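Local coordinates for uncharacterized protein ScGH5_18 (Streptomyces cattleya, PDB 7LR8) that probably hydrolyses the beta-1,4 link between mannose and N-acetylglucosamine in N-glycan breakdown, as a glycoside hydrolase of family 5, subfamily 18, at residues G174-L177 with R178-D182; V339-A342 with V343-R347; F316-L319 with E320-L323; A246-L249 with V250-K254. The protein carries 1 engineered substitution. All blocks are in the same frame, centred on the assembly; numbering follows the deposited sequence.

Contact 1: G174-L177 with R178-D182; sequences GDWL and RRMLD. With AE3 (2-(2-ethoxyethoxy)ethanol), chain F.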
# COMPACT_ATOMS: atom_id res chain seq x y z
N GLY B 174 12.88 -0.82 -21.89
CA GLY B 174 14.06 -1.65 -22.10
C GLY B 174 15.23 -1.22 -21.24
O GLY B 174 15.95 -2.06 -20.69
N ASP B 175 15.45 0.09 -21.12
CA ASP B 175 16.52 0.59 -20.26
C ASP B 175 16.29 0.20 -18.80
O ASP B 175 17.23 -0.19 -18.10
CB ASP B 175 16.64 2.11 -20.40
CG ASP B 175 17.30 2.54 -21.70
OD1 ASP B 175 18.00 1.72 -22.33
OD2 ASP B 175 17.12 3.71 -22.10
N TRP B 176 15.05 0.31 -18.33
CA TRP B 176 14.72 -0.08 -16.96
C TRP B 176 14.97 -1.56 -16.73
O TRP B 176 15.59 -1.95 -15.73
CB TRP B 176 13.25 0.26 -16.66
CG TRP B 176 12.83 -0.06 -15.27
CD1 TRP B 176 13.05 0.69 -14.14
CD2 TRP B 176 12.10 -1.21 -14.85
NE1 TRP B 176 12.49 0.07 -13.05
CE2 TRP B 176 11.90 -1.09 -13.46
CE3 TRP B 176 11.58 -2.33 -15.52
CZ2 TRP B 176 11.22 -2.06 -12.71
CZ3 TRP B 176 10.89 -3.29 -14.78
CH2 TRP B 176 10.71 -3.15 -13.40
N LEU B 177 14.50 -2.40 -17.65
CA LEU B 177 14.71 -3.84 -17.53
C LEU B 177 16.20 -4.16 -17.42
O LEU B 177 16.61 -4.96 -16.58
CB LEU B 177 14.11 -4.56 -18.73
CG LEU B 177 12.59 -4.70 -18.80
CD1 LEU B 177 12.22 -5.34 -20.14
CD2 LEU B 177 12.09 -5.53 -17.64
N ARG B 178 17.02 -3.56 -18.28
CA ARG B 178 18.45 -3.84 -18.25
C ARG B 178 19.07 -3.42 -16.92
O ARG B 178 19.94 -4.12 -16.38
CB ARG B 178 19.17 -3.15 -19.41
CG ARG B 178 19.15 -3.99 -20.68
CD ARG B 178 19.83 -3.28 -21.84
NE ARG B 178 18.96 -2.25 -22.40
CZ ARG B 178 18.17 -2.42 -23.45
NH1 ARG B 178 17.42 -1.43 -23.89
NH2 ARG B 178 18.14 -3.60 -24.07
N ARG B 179 18.62 -2.29 -16.38
CA ARG B 179 19.13 -1.85 -15.09
C ARG B 179 18.71 -2.80 -13.97
O ARG B 179 19.52 -3.14 -13.10
CB ARG B 179 18.64 -0.44 -14.79
CG ARG B 179 19.14 0.11 -13.48
CD ARG B 179 19.18 1.61 -13.52
NE ARG B 179 19.69 2.13 -12.26
CZ ARG B 179 19.48 3.36 -11.83
NH1 ARG B 179 18.77 4.21 -12.56
NH2 ARG B 179 19.98 3.74 -10.66
N MET B 180 17.45 -3.25 -13.99
CA MET B 180 16.99 -4.21 -12.99
C MET B 180 17.78 -5.51 -13.08
O MET B 180 18.23 -6.05 -12.07
CB MET B 180 15.50 -4.48 -13.15
CG MET B 180 14.60 -3.26 -12.87
SD MET B 180 14.81 -2.60 -11.19
CE MET B 180 15.80 -1.16 -11.53
N LEU B 181 17.97 -6.02 -14.31
CA LEU B 181 18.65 -7.30 -14.46
C LEU B 181 20.14 -7.21 -14.15
O LEU B 181 20.72 -8.17 -13.62
CB LEU B 181 18.43 -7.84 -15.87
CG LEU B 181 17.00 -8.36 -16.03
CD1 LEU B 181 16.62 -8.35 -17.49
CD2 LEU B 181 16.86 -9.78 -15.44
N ASP B 182 20.79 -6.08 -14.46
CA ASP B 182 22.18 -5.90 -14.05
C ASP B 182 22.29 -5.96 -12.53
O ASP B 182 23.26 -6.51 -11.99
CB ASP B 182 22.73 -4.57 -14.57
CG ASP B 182 22.99 -4.58 -16.07
OD1 ASP B 182 22.99 -5.66 -16.70
OD2 ASP B 182 23.20 -3.48 -16.63
C1 AE3 F . 21.51 7.18 -14.88
C2 AE3 F . 20.43 8.26 -14.86
O2 AE3 F . 19.68 8.16 -13.68
C3 AE3 F . 18.31 8.33 -13.89
C4 AE3 F . 17.60 7.00 -13.65
O3 AE3 F . 16.44 6.93 -14.42
C5 AE3 F . 15.67 5.77 -14.20
C6 AE3 F . 15.93 4.76 -15.31
O4 AE3 F . 17.01 3.94 -14.98

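Contact 2: V339-A342 with V343-R347; sequences VAEA and VRRWR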
# COMPACT_ATOMS: atom_id res chain seq x y z
N VAL B 339 -1.83 -33.01 -13.49
CA VAL B 339 -0.49 -32.48 -13.73
C VAL B 339 0.56 -33.46 -13.24
O VAL B 339 1.56 -33.72 -13.92
CB VAL B 339 -0.33 -31.09 -13.07
CG1 VAL B 339 1.11 -30.61 -13.25
CG2 VAL B 339 -1.31 -30.09 -13.67
N ALA B 340 0.35 -34.05 -12.05
CA ALA B 340 1.30 -35.02 -11.51
C ALA B 340 1.48 -36.20 -12.44
O ALA B 340 2.60 -36.71 -12.61
CB ALA B 340 0.84 -35.49 -10.13
N GLU B 341 0.38 -36.69 -13.03
CA GLU B 341 0.49 -37.81 -13.95
C GLU B 341 1.22 -37.40 -15.22
O GLU B 341 2.02 -38.17 -15.76
CB GLU B 341 -0.90 -38.36 -14.27
CG GLU B 341 -0.92 -39.44 -15.35
CD GLU B 341 -0.28 -40.76 -14.91
OE1 GLU B 341 0.08 -40.90 -13.72
OE2 GLU B 341 -0.14 -41.67 -15.77
N ALA B 342 0.98 -36.17 -15.71
CA ALA B 342 1.73 -35.68 -16.85
C ALA B 342 3.22 -35.58 -16.54
O ALA B 342 4.07 -35.93 -17.37
CB ALA B 342 1.19 -34.32 -17.30
N VAL B 343 3.57 -35.10 -15.34
CA VAL B 343 4.97 -35.03 -14.95
C VAL B 343 5.56 -36.43 -14.85
O VAL B 343 6.64 -36.71 -15.38
CB VAL B 343 5.14 -34.27 -13.62
CG1 VAL B 343 6.59 -34.36 -13.13
CG2 VAL B 343 4.73 -32.79 -13.78
N ARG B 344 4.84 -37.34 -14.17
CA ARG B 344 5.32 -38.71 -14.02
C ARG B 344 5.52 -39.37 -15.38
O ARG B 344 6.52 -40.06 -15.60
CB ARG B 344 4.34 -39.51 -13.16
CG ARG B 344 4.81 -40.93 -12.84
CD ARG B 344 3.65 -41.91 -12.87
NE ARG B 344 3.04 -41.98 -14.19
CZ ARG B 344 3.43 -42.83 -15.14
NH1 ARG B 344 4.42 -43.68 -14.91
NH2 ARG B 344 2.83 -42.82 -16.32
N ARG B 345 4.56 -39.16 -16.29
CA ARG B 345 4.66 -39.73 -17.63
C ARG B 345 5.90 -39.22 -18.35
O ARG B 345 6.66 -40.01 -18.93
CB ARG B 345 3.39 -39.38 -18.42
CG ARG B 345 3.27 -39.98 -19.80
CD ARG B 345 2.12 -39.32 -20.56
NE ARG B 345 0.97 -39.07 -19.69
CZ ARG B 345 0.20 -37.98 -19.75
NH1 ARG B 345 0.45 -37.04 -20.64
NH2 ARG B 345 -0.82 -37.84 -18.90
N TRP B 346 6.13 -37.91 -18.30
CA TRP B 346 7.32 -37.36 -18.95
C TRP B 346 8.59 -37.91 -18.31
O TRP B 346 9.52 -38.32 -19.02
CB TRP B 346 7.31 -35.83 -18.91
CG TRP B 346 8.48 -35.32 -19.71
CD1 TRP B 346 8.48 -34.96 -21.02
CD2 TRP B 346 9.83 -35.20 -19.25
NE1 TRP B 346 9.75 -34.59 -21.41
CE2 TRP B 346 10.60 -34.73 -20.34
CE3 TRP B 346 10.47 -35.42 -18.02
CZ2 TRP B 346 11.97 -34.49 -20.24
CZ3 TRP B 346 11.83 -35.18 -17.93
CH2 TRP B 346 12.56 -34.72 -19.02
N ARG B 347 8.66 -37.91 -16.97
CA ARG B 347 9.87 -38.41 -16.31
C ARG B 347 10.11 -39.89 -16.58
O ARG B 347 11.26 -40.35 -16.59
CB ARG B 347 9.81 -38.16 -14.80
CG ARG B 347 9.70 -36.69 -14.38
CD ARG B 347 10.10 -36.50 -12.91
NE ARG B 347 9.74 -35.18 -12.38
CZ ARG B 347 10.37 -34.05 -12.70
NH1 ARG B 347 11.38 -34.07 -13.55
NH2 ARG B 347 9.97 -32.89 -12.17

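Contact 3: F316-L319 with E320-L323; sequences FPEL and EYSL. With BMA (beta-D-mannopyranose), chain D; AE3 (2-(2-ethoxyethoxy)ethanol), chain E.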
# COMPACT_ATOMS: atom_id res chain seq x y z
N PHE B 316 -11.20 -10.92 -4.17
CA PHE B 316 -10.59 -11.52 -5.34
C PHE B 316 -11.65 -11.74 -6.40
O PHE B 316 -12.77 -12.17 -6.09
CB PHE B 316 -9.95 -12.88 -5.02
CG PHE B 316 -8.69 -12.82 -4.21
CD1 PHE B 316 -8.74 -12.61 -2.84
CD2 PHE B 316 -7.44 -13.03 -4.81
CE1 PHE B 316 -7.59 -12.57 -2.08
CE2 PHE B 316 -6.27 -12.99 -4.05
CZ PHE B 316 -6.35 -12.76 -2.68
N PRO B 317 -11.34 -11.48 -7.67
CA PRO B 317 -12.13 -12.09 -8.75
C PRO B 317 -12.35 -13.57 -8.44
O PRO B 317 -11.42 -14.27 -8.03
CB PRO B 317 -11.26 -11.89 -9.99
CG PRO B 317 -10.40 -10.66 -9.65
CD PRO B 317 -10.16 -10.75 -8.17
N GLU B 318 -13.59 -14.01 -8.65
CA GLU B 318 -14.02 -15.36 -8.32
C GLU B 318 -13.03 -16.42 -8.80
O GLU B 318 -12.69 -17.35 -8.06
CB GLU B 318 -15.40 -15.61 -8.91
CG GLU B 318 -15.78 -17.06 -9.00
CD GLU B 318 -15.67 -17.76 -7.67
OE1 GLU B 318 -15.91 -17.10 -6.64
OE2 GLU B 318 -15.36 -18.97 -7.67
N LEU B 319 -12.52 -16.26 -10.02
CA LEU B 319 -11.64 -17.27 -10.61
C LEU B 319 -10.39 -17.55 -9.77
O LEU B 319 -9.89 -18.67 -9.78
CB LEU B 319 -11.25 -16.85 -12.03
CG LEU B 319 -10.31 -15.66 -12.28
CD1 LEU B 319 -8.83 -16.07 -12.26
CD2 LEU B 319 -10.65 -15.01 -13.62
N GLU B 320 -9.88 -16.55 -9.04
CA GLU B 320 -8.59 -16.72 -8.38
C GLU B 320 -8.62 -17.79 -7.29
O GLU B 320 -7.60 -18.43 -7.03
CB GLU B 320 -8.12 -15.40 -7.76
CG GLU B 320 -7.94 -14.25 -8.75
CD GLU B 320 -6.65 -14.34 -9.53
OE1 GLU B 320 -5.83 -15.24 -9.27
OE2 GLU B 320 -6.45 -13.49 -10.44
N TYR B 321 -9.77 -17.97 -6.64
CA TYR B 321 -9.79 -18.78 -5.43
C TYR B 321 -9.49 -20.25 -5.72
O TYR B 321 -8.86 -20.92 -4.89
CB TYR B 321 -11.14 -18.67 -4.73
CG TYR B 321 -11.40 -17.31 -4.12
CD1 TYR B 321 -10.80 -16.92 -2.92
CD2 TYR B 321 -12.27 -16.42 -4.73
CE1 TYR B 321 -11.06 -15.70 -2.36
CE2 TYR B 321 -12.51 -15.19 -4.20
CZ TYR B 321 -11.92 -14.83 -3.01
OH TYR B 321 -12.18 -13.60 -2.47
N SER B 322 -9.92 -20.77 -6.86
CA SER B 322 -9.79 -22.20 -7.12
C SER B 322 -8.76 -22.52 -8.21
O SER B 322 -8.91 -23.51 -8.93
CB SER B 322 -11.16 -22.79 -7.48
OG SER B 322 -12.06 -22.64 -6.39
N LEU B 323 -7.71 -21.70 -8.31
CA LEU B 323 -6.62 -21.97 -9.24
C LEU B 323 -5.62 -23.00 -8.72
O LEU B 323 -4.70 -23.37 -9.45
CB LEU B 323 -5.89 -20.66 -9.59
CG LEU B 323 -6.71 -19.81 -10.56
CD1 LEU B 323 -6.03 -18.50 -10.92
CD2 LEU B 323 -7.00 -20.61 -11.83
C1 BMA D . -1.61 -13.59 -13.53
C2 BMA D . -0.81 -13.86 -12.22
C3 BMA D . -1.66 -13.46 -11.03
C4 BMA D . -3.13 -14.04 -11.19
C5 BMA D . -3.23 -15.04 -12.38
C6 BMA D . -4.63 -15.54 -12.64
O2 BMA D . 0.41 -13.13 -12.18
O3 BMA D . -1.63 -12.03 -10.84
O4 BMA D . -3.47 -14.71 -10.00
O5 BMA D . -2.82 -14.37 -13.60
O6 BMA D . -5.45 -14.39 -12.96
C1 AE3 E . -10.73 -9.60 -13.13
C2 AE3 E . -10.44 -8.11 -13.20
O2 AE3 E . -9.92 -7.65 -11.99
C3 AE3 E . -10.55 -6.51 -11.48
C4 AE3 E . -10.29 -6.42 -9.98
O3 AE3 E . -11.49 -6.20 -9.31
C5 AE3 E . -11.85 -7.26 -8.47
C6 AE3 E . -13.34 -7.21 -8.16
O4 AE3 E . -13.74 -8.42 -7.57

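Contact 4: A246-L249 with V250-K254; sequences AAYL and VELAK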
# COMPACT_ATOMS: atom_id res chain seq x y z
N ALA B 246 -1.12 -22.15 -24.63
CA ALA B 246 0.20 -22.04 -24.01
C ALA B 246 1.31 -22.44 -24.98
O ALA B 246 2.36 -21.80 -25.02
CB ALA B 246 0.25 -22.88 -22.73
N ALA B 247 1.10 -23.51 -25.76
CA ALA B 247 2.06 -23.88 -26.80
C ALA B 247 2.20 -22.77 -27.83
O ALA B 247 3.29 -22.53 -28.36
CB ALA B 247 1.64 -25.19 -27.47
N TYR B 248 1.10 -22.09 -28.15
CA TYR B 248 1.17 -20.95 -29.06
C TYR B 248 2.10 -19.87 -28.53
O TYR B 248 2.93 -19.33 -29.27
CB TYR B 248 -0.22 -20.37 -29.26
CG TYR B 248 -0.24 -19.05 -30.00
CD1 TYR B 248 0.32 -18.94 -31.27
CD2 TYR B 248 -0.86 -17.94 -29.46
CE1 TYR B 248 0.27 -17.74 -31.97
CE2 TYR B 248 -0.92 -16.74 -30.15
CZ TYR B 248 -0.35 -16.65 -31.40
OH TYR B 248 -0.41 -15.46 -32.09
N LEU B 249 1.94 -19.47 -27.27
CA LEU B 249 2.79 -18.42 -26.74
C LEU B 249 4.25 -18.84 -26.76
O LEU B 249 5.14 -18.03 -27.04
CB LEU B 249 2.36 -18.03 -25.32
CG LEU B 249 1.14 -17.14 -25.15
CD1 LEU B 249 0.99 -16.80 -23.67
CD2 LEU B 249 1.25 -15.87 -26.00
N VAL B 250 4.51 -20.13 -26.49
CA VAL B 250 5.88 -20.64 -26.52
C VAL B 250 6.47 -20.46 -27.91
O VAL B 250 7.57 -19.92 -28.07
CB VAL B 250 5.90 -22.12 -26.09
CG1 VAL B 250 7.23 -22.80 -26.46
CG2 VAL B 250 5.62 -22.24 -24.59
N GLU B 251 5.75 -20.91 -28.95
CA GLU B 251 6.30 -20.85 -30.30
C GLU B 251 6.29 -19.43 -30.84
O GLU B 251 7.16 -19.07 -31.64
CB GLU B 251 5.53 -21.79 -31.23
CG GLU B 251 5.73 -23.26 -30.88
CD GLU B 251 7.19 -23.64 -30.87
OE1 GLU B 251 7.89 -23.32 -31.86
OE2 GLU B 251 7.64 -24.28 -29.88
N LEU B 252 5.32 -18.61 -30.41
CA LEU B 252 5.30 -17.21 -30.84
C LEU B 252 6.51 -16.46 -30.30
O LEU B 252 7.15 -15.70 -31.03
CB LEU B 252 4.01 -16.54 -30.36
CG LEU B 252 3.83 -15.05 -30.67
CD1 LEU B 252 3.78 -14.84 -32.17
CD2 LEU B 252 2.57 -14.52 -30.01
N ALA B 253 6.83 -16.68 -29.03
CA ALA B 253 7.91 -15.94 -28.38
C ALA B 253 9.25 -16.20 -29.07
O ALA B 253 10.13 -15.33 -29.07
CB ALA B 253 7.98 -16.32 -26.90
N LYS B 254 9.40 -17.37 -29.69
CA LYS B 254 10.63 -17.71 -30.38
C LYS B 254 10.91 -16.81 -31.58
O LYS B 254 12.08 -16.67 -31.96
CB LYS B 254 10.57 -19.17 -30.84
CG LYS B 254 10.60 -20.17 -29.68
CD LYS B 254 10.48 -21.60 -30.16
CE LYS B 254 10.56 -22.55 -28.97
NZ LYS B 254 10.37 -23.96 -29.38

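Contact 1: G174-L177 with R178-D182
W176 sets CG trans to its backbone N (chi1 -179°); M180 keeps CG beside its own N and folds again at chi2 (-59°), which lays the methionine chain over the W176 ring one helical turn back. M180 CG stands 3.6 Å from the centroid of the six-membered ring of W176, almost straight above it, in a CH-pi contact. The thioether follows at an oblique Met-aromatic approach, with M180 SD 3.9 Å from W176 CZ2, and M180 CE ends 3.8 Å from W176 NE1. That NE1 is hydrogen-bonded to Q128, a bond that would hold the indole against rotation.

On the outer side of the helix, R178 bends at chi3 and brings its guanidinium back along the chain. NH1 of R178 makes a long salt bridge to OD1 of D175 (3.6 Å), the oxygen lying at the guanidinium edge although the two planar groups are turned 68° apart. One face of the same guanidinium covers the carbonyl of G174, whose O also takes the backbone bond from R178 N at 3.0 Å. R178 NH1 passes 3.4 Å from C of G174. R179 stretches away from the helix, and its NH1 gives a hydrogen bond of 3.0 Å to O4 of the bound 2-(2-ethoxyethoxy)ethanol.

Helix 170-187 packs here in the outer layer of the barrel: W176 packs on V125, and M180 on Q128 and L132, of helix 122-139, F119 meets the indole edge-to-face, and V150 of strand 145-152 touches W176, M180 and L181.

Contact 2: V339-A342 with V343-R347
E341 and R344 run side by side with their ends pointing the same way, the planes of carboxylate and guanidinium 24° from parallel and one set above the other. R344 grips side-on: its NE reaches OE1 of E341 at 3.2 Å, and its NH2 reaches OE2 of E341, also at 3.2 Å. Both hydrogen bonds of this salt bridge are bent, since the oxygens lie out of the guanidinium plane, and each nitrogen meets its oxygen from above the carboxylate plane. The fit needs folding on both partners: E341 turns at chi2 (69°), and R344 bends at chi2 and chi3 to bring its NE edge back to the residue three positions earlier. An alanine in place of E341 would probably leave the R344 guanidinium without its countercharge within the helix and at liberty to swing.

R345 is set quite differently, crossing E341 at about a right angle. A face of its guanidinium lies over A342, with CZ of R345 4.0 Å from CA of A342, and its NH2 comes 3.9 Å from CG of E341. The charged end of R345 is directed to D290, with which NH1 forms a salt bridge.

On another side of the helix, V343 CG2 comes 3.3 Å from V339 O and 4.3 Å from V339 CG1, a loose apolar contact between valines one turn apart. The usual i to i+4 backbone bonds continue, such as R344 N to A340 O at 2.8 Å.

Helix 334-349 follows the last strand of the barrel, 298-304. V339 and A342 rest on I289 of helix 281-293, W346 touches L293 at the end of that helix, and V343 leans on F16 of strand 15-19.

Contact 3: F316-L319 with E320-L323
A side-chain hydroxyl closes this loop: Y321 folds its phenol back so that OH accepts a weak hydrogen bond from the backbone N of F316, five residues earlier, at 3.3 Å. The loop follows strand 298-304 of the (beta/alpha)8 barrel, at the end of the barrel where the glycan binds. CZ of Y321 presses 3.4 Å from CB of F316, and the two rings lie obliquely with planes 59° apart. The Y321 hydroxyl is also bonded to L313 O, which ties the phenol to the preceding part of the loop.

Between F316 and Y321 in sequence the chain makes a tight turn. E320 N bonds to P317 O at 2.9 Å, approaching from above the carbonyl plane, and Y321 N adds a weak bond to E318 O. L319 holds CG between its backbone N and carbonyl carbon (chi1 69°), which swings CD1 to within 3.9 Å of CD1 of L323. The two methyls border the sugar, L323 CD1 lying 3.7 Å from C6 of the mannose. F316 CD2 flanks CB of E320, and W26 and F103 meet the F316 ring edge-to-face. P317 lies alongside E320 and touches a bound 2-(2-ethoxyethoxy)ethanol.

E320 bends at chi2 (-78°) and points its carboxylate into the sugar pocket, where the mannose has further hydrogen-bonding partners in S101, N152 and E268. One carboxylate thus reads two hydroxyls: O6 of the mannose donates to OE2 of E320 at 2.9 Å, and O4 donates to OE1 of E320 at a short 2.5 Å.

Contact 4: A246-L249 with V250-K254
L252 lies alongside Y248, one turn ahead of it on helix 240-253, both side chains pointing the same way. Its CB stands 3.2 Å from Y248 O, the carbonyl that also takes the backbone bond from L252 N at 2.7 Å, and sits above the rim of one face of the Y248 ring. CG continues opposite the backbone N (chi1 178°), carrying the branch out beside the phenol. At the tip, CD2 of L252 meets CZ of Y248 at 3.9 Å and its OH at 3.8 Å, and comes 4.4 Å from CD2 of L249. The Y248 hydroxyl is hydrogen-bonded to C376 O.

E251 leaves the helix on another side, bent at chi2. K254 NZ forms a salt bridge to OE2 of E251 at 2.8 Å, on the syn side and somewhat out of the carboxylate plane, and OE1 is bonded to T397. An alanine at E251 would probably leave the T397 hydroxyl and the K254 ammonium without this shared carboxylate, although K254 NZ keeps a bond to P296 O.

A246, L249 and A253 face strand 221-225, A246 and A247 touch helix 281-293, and Y248 packs against F383 and F386 of helix 381-391. The helix lies in the connection from strand 221-225 to the parallel strand 264-269, a beta-alpha-beta crossover of the (beta/alpha)8 barrel.

In the fold
Contacts 1, 2 and 4 lie on helices packed round the barrel strands, whereas contact 3 belongs to a loop over the sugar-binding end. The side chain of E320 in contact 3 comes about 4 Å from the bound N-acetylglucosamine and about 11 Å from that of A153, an engineered substitution. The side chain of W176 in contact 1 is about 10 Å from that of A153, with the centres of contacts 1 and 3 about 32 Å apart on opposite sides of the chain's centre. In contact 4 the side chain of L249 stands about 8 Å from the bound N-acetylglucosamine and about 11 Å from the mannose. Contact 2 is remote from these sites, though its nearest atoms come within about 9 Å of contact 3.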